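Local atomic coordinates of lysozyme inhibitor LprI-like N-terminal domain-containing protein (Burkholderia thailandensis, PDB entry 6AR7), a protein that is of unknown function but is probably exported and may act as a lysozyme inhibitor of the LprI type. Residues Ala71-Ala75 with Gly143-Arg147; Trp79-Gln83 with Arg124-Leu128. One frame throughout, in Å; residues are numbered along the deposited sequence.

Contact 1: residues Ala71-Ala75 with Gly143-Arg147; sequences APADA and GAVHR
The carboxylate oxygen OD1 of D74 rests against V145, 3.2 Å from its CG2 and 3.5 Å from its CB. This is van der Waals contact, and no hydrogen bond joins the two segments. The side chains of D74 and V145 run past one another in opposite senses. V145 carries CG1 opposite its own backbone N (chi1 175°), which puts CG2 beside that nitrogen and against the start of the helix, with the backbone N of A75 3.6 Å from CG2. Next to this pair lies a small apolar patch. CB of A144 meets CB of A75 at 3.5 Å, while the CG corner of the P72 ring approaches the same A144 methyl group more loosely, at 4.2 Å. Y135 of helix 107-136 touches both A75 and A144, covering the patch further. Further along, H146 ties the same loop to O of V201 through NE2. The contact is shallow and lies at the protein surface. It is a loop laid over a helix start: the connection between helices 107-136 and 155-174 passes the first turn of helix 73-101, with P72 at the N-cap position.

Contact 2: residues Trp79-Gln83 with Arg124-Leu128; sequences WQESQ and RALAL
R124, W79 and Q83 bury the most surface where two neighbouring helices of this all-helical fold, 73-101 and 107-136, run antiparallel as a helical hairpin. The axes of the two short segments run 178° apart in direction and come no closer than 12.9 Å, so long side chains span the gap. R124 reaches across with its chain bent at chi2 (54°), and its guanidinium is the hub. NE and NH2 both donate to the single oxygen OE1 of Q83, at 3.0 Å for NE and 2.9 Å for NH2, in a side-on grip. The Q83 amide lies nearly coplanar with the guanidinium, 6° off, which favours both bonds at once. NH2 makes a second, straighter bond to OG of S82, 2.8 Å away and close to the guanidinium plane. That hydroxyl in turn donates to O of W79, a carbonyl already accepting the helical bond from Q83 N, and this helps fix the serine as an acceptor for R124. The remaining nitrogen, NH1, sits at the edge of the W79 indole, 3.6 Å from CZ3. NE1 of the same indole bonds to OH of Y135. W86 adds a cation-pi contact to R124, while F193 and M197 of helix 180-197 touch its side chain. L128 adds the apolar part: its CD2 packs 3.7 Å from CE3 of W79 and lies over one face of the R124 guanidinium, 4.0 Å above the plane and offset toward its rim.

How the contacts relate
Both contacts use helix 73-101 and lie on the same side of the chain's centre, with their own centres 13 Å apart. Contact 1 takes the very start of that helix, at the surface; contact 2 begins about one turn further on, in the buried interior. In sequence order the segments run 71-75, 79-83, 124-128, 143-147, so the contact 2 pairing is enclosed by that of contact 1. The chain goes out along helix 73-101, returns along helix 107-136, and then lays its next loop over the helix start. Y135 of helix 107-136 is common to both, so the surface loop and the buried hairpin are joined through one residue.

Contact 1: residues Ala71-Ala75 with Gly143-Arg147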
# COMPACT_ATOMS: atom_id res chain seq x y z
N ALA A 71 -21.61 -5.47 -0.43
CA ALA A 71 -21.23 -5.93 -1.76
C ALA A 71 -22.03 -7.16 -2.15
O ALA A 71 -22.44 -7.94 -1.29
CB ALA A 71 -19.75 -6.26 -1.80
N PRO A 72 -22.22 -7.38 -3.45
CA PRO A 72 -22.77 -8.66 -3.91
C PRO A 72 -21.81 -9.78 -3.56
O PRO A 72 -20.62 -9.57 -3.34
CB PRO A 72 -22.90 -8.47 -5.42
CG PRO A 72 -21.93 -7.38 -5.76
CD PRO A 72 -21.94 -6.46 -4.57
N ALA A 73 -22.34 -11.00 -3.55
CA ALA A 73 -21.64 -12.15 -2.97
C ALA A 73 -20.28 -12.40 -3.63
O ALA A 73 -19.30 -12.67 -2.94
CB ALA A 73 -22.51 -13.40 -3.06
N ASP A 74 -20.22 -12.34 -4.97
CA ASP A 74 -18.96 -12.61 -5.66
C ASP A 74 -17.90 -11.58 -5.29
O ASP A 74 -16.78 -11.93 -4.92
CB ASP A 74 -19.20 -12.62 -7.18
CG ASP A 74 -19.96 -11.39 -7.67
OD1 ASP A 74 -19.48 -10.70 -8.59
OD2 ASP A 74 -21.05 -11.11 -7.12
N ALA A 75 -18.25 -10.29 -5.34
CA ALA A 75 -17.31 -9.25 -4.98
C ALA A 75 -16.95 -9.32 -3.50
O ALA A 75 -15.80 -9.05 -3.12
CB ALA A 75 -17.88 -7.88 -5.32
N GLY A 143 -21.33 -6.16 -12.46
CA GLY A 143 -20.00 -6.21 -13.03
C GLY A 143 -18.89 -6.02 -12.02
O GLY A 143 -17.78 -5.64 -12.40
N ALA A 144 -19.17 -6.29 -10.74
CA ALA A 144 -18.18 -6.06 -9.69
C ALA A 144 -16.94 -6.92 -9.90
O ALA A 144 -15.82 -6.46 -9.68
CB ALA A 144 -18.81 -6.32 -8.33
N VAL A 145 -17.13 -8.17 -10.31
CA VAL A 145 -16.04 -9.10 -10.60
C VAL A 145 -15.95 -9.29 -12.11
O VAL A 145 -16.96 -9.57 -12.76
CB VAL A 145 -16.25 -10.45 -9.90
CG1 VAL A 145 -15.17 -11.44 -10.31
CG2 VAL A 145 -16.30 -10.27 -8.39
N HIS A 146 -14.75 -9.16 -12.65
CA HIS A 146 -14.53 -9.32 -14.08
C HIS A 146 -13.36 -10.26 -14.32
O HIS A 146 -12.59 -10.58 -13.41
CB HIS A 146 -14.29 -7.96 -14.76
CG HIS A 146 -13.16 -7.18 -14.18
ND1 HIS A 146 -11.84 -7.49 -14.42
CD2 HIS A 146 -13.15 -6.10 -13.36
CE1 HIS A 146 -11.07 -6.63 -13.78
NE2 HIS A 146 -11.84 -5.78 -13.13
N ARG A 147 -13.25 -10.72 -15.56
CA ARG A 147 -12.20 -11.65 -15.96
C ARG A 147 -10.83 -10.98 -15.96
O ARG A 147 -10.69 -9.78 -16.18
CB ARG A 147 -12.50 -12.24 -17.34

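Contact 2: residues Trp79-Gln83 with Arg124-Leu128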
# COMPACT_ATOMS: atom_id res chain seq x y z
N TRP A 79 -13.20 -9.45 -2.29
CA TRP A 79 -12.55 -8.44 -1.44
C TRP A 79 -12.06 -9.06 -0.14
O TRP A 79 -11.00 -8.68 0.38
CB TRP A 79 -13.49 -7.27 -1.16
CG TRP A 79 -13.51 -6.30 -2.30
CD1 TRP A 79 -14.42 -6.27 -3.33
CD2 TRP A 79 -12.58 -5.24 -2.55
NE1 TRP A 79 -14.10 -5.26 -4.20
CE2 TRP A 79 -12.99 -4.60 -3.74
CE3 TRP A 79 -11.45 -4.77 -1.88
CZ2 TRP A 79 -12.29 -3.52 -4.27
CZ3 TRP A 79 -10.77 -3.69 -2.41
CH2 TRP A 79 -11.19 -3.08 -3.59
N GLN A 80 -12.81 -10.02 0.41
CA GLN A 80 -12.35 -10.71 1.61
C GLN A 80 -11.02 -11.39 1.35
O GLN A 80 -10.11 -11.35 2.19
CB GLN A 80 -13.38 -11.74 2.08
CG GLN A 80 -14.62 -11.09 2.66
CD GLN A 80 -15.65 -12.12 3.07
OE1 GLN A 80 -15.82 -13.13 2.39
NE2 GLN A 80 -16.37 -11.85 4.15
N GLU A 81 -10.88 -11.99 0.17
CA GLU A 81 -9.61 -12.58 -0.20
C GLU A 81 -8.53 -11.51 -0.32
O GLU A 81 -7.41 -11.70 0.19
CB GLU A 81 -9.77 -13.33 -1.53
CG GLU A 81 -8.47 -13.95 -2.04
CD GLU A 81 -7.91 -15.02 -1.12
OE1 GLU A 81 -8.67 -15.63 -0.34
OE2 GLU A 81 -6.68 -15.22 -1.16
N SER A 82 -8.86 -10.38 -0.94
CA SER A 82 -7.86 -9.31 -1.10
C SER A 82 -7.38 -8.81 0.26
O SER A 82 -6.19 -8.53 0.44
CB SER A 82 -8.45 -8.17 -1.93
OG SER A 82 -9.18 -7.27 -1.12
N GLN A 83 -8.28 -8.72 1.24
CA GLN A 83 -7.89 -8.20 2.55
C GLN A 83 -7.00 -9.20 3.28
O GLN A 83 -6.03 -8.81 3.94
CB GLN A 83 -9.12 -7.85 3.38
CG GLN A 83 -8.80 -7.18 4.74
CD GLN A 83 -8.22 -5.77 4.60
OE1 GLN A 83 -8.08 -5.23 3.50
NE2 GLN A 83 -7.87 -5.19 5.73
N ARG A 124 -4.87 1.89 1.23
CA ARG A 124 -5.80 0.78 1.34
C ARG A 124 -7.18 1.28 1.75
O ARG A 124 -8.20 0.82 1.22
CB ARG A 124 -5.27 -0.26 2.33
CG ARG A 124 -6.15 -1.51 2.45
CD ARG A 124 -6.44 -2.17 1.08
NE ARG A 124 -7.12 -3.45 1.29
CZ ARG A 124 -7.61 -4.21 0.32
NH1 ARG A 124 -7.50 -3.83 -0.96
NH2 ARG A 124 -8.21 -5.35 0.62
N ALA A 125 -7.24 2.25 2.67
CA ALA A 125 -8.52 2.79 3.10
C ALA A 125 -9.30 3.40 1.94
O ALA A 125 -10.50 3.17 1.80
CB ALA A 125 -8.29 3.85 4.19
N LEU A 126 -8.62 4.19 1.10
CA LEU A 126 -9.30 4.89 0.02
C LEU A 126 -9.83 3.91 -1.03
O LEU A 126 -10.90 4.14 -1.62
CB LEU A 126 -8.36 5.90 -0.63
CG LEU A 126 -7.90 7.04 0.26
CD1 LEU A 126 -6.82 7.84 -0.46
CD2 LEU A 126 -9.09 7.92 0.64
N ALA A 127 -9.09 2.84 -1.30
CA ALA A 127 -9.55 1.83 -2.24
C ALA A 127 -10.78 1.11 -1.72
O ALA A 127 -11.73 0.88 -2.47
CB ALA A 127 -8.42 0.83 -2.52
N LEU A 128 -10.76 0.73 -0.44
CA LEU A 128 -11.93 0.08 0.15
C LEU A 128 -13.12 1.02 0.14
O LEU A 128 -14.25 0.60 -0.17
CB LEU A 128 -11.59 -0.36 1.57
CG LEU A 128 -10.63 -1.55 1.65
CD1 LEU A 128 -10.08 -1.69 3.03
CD2 LEU A 128 -11.39 -2.82 1.29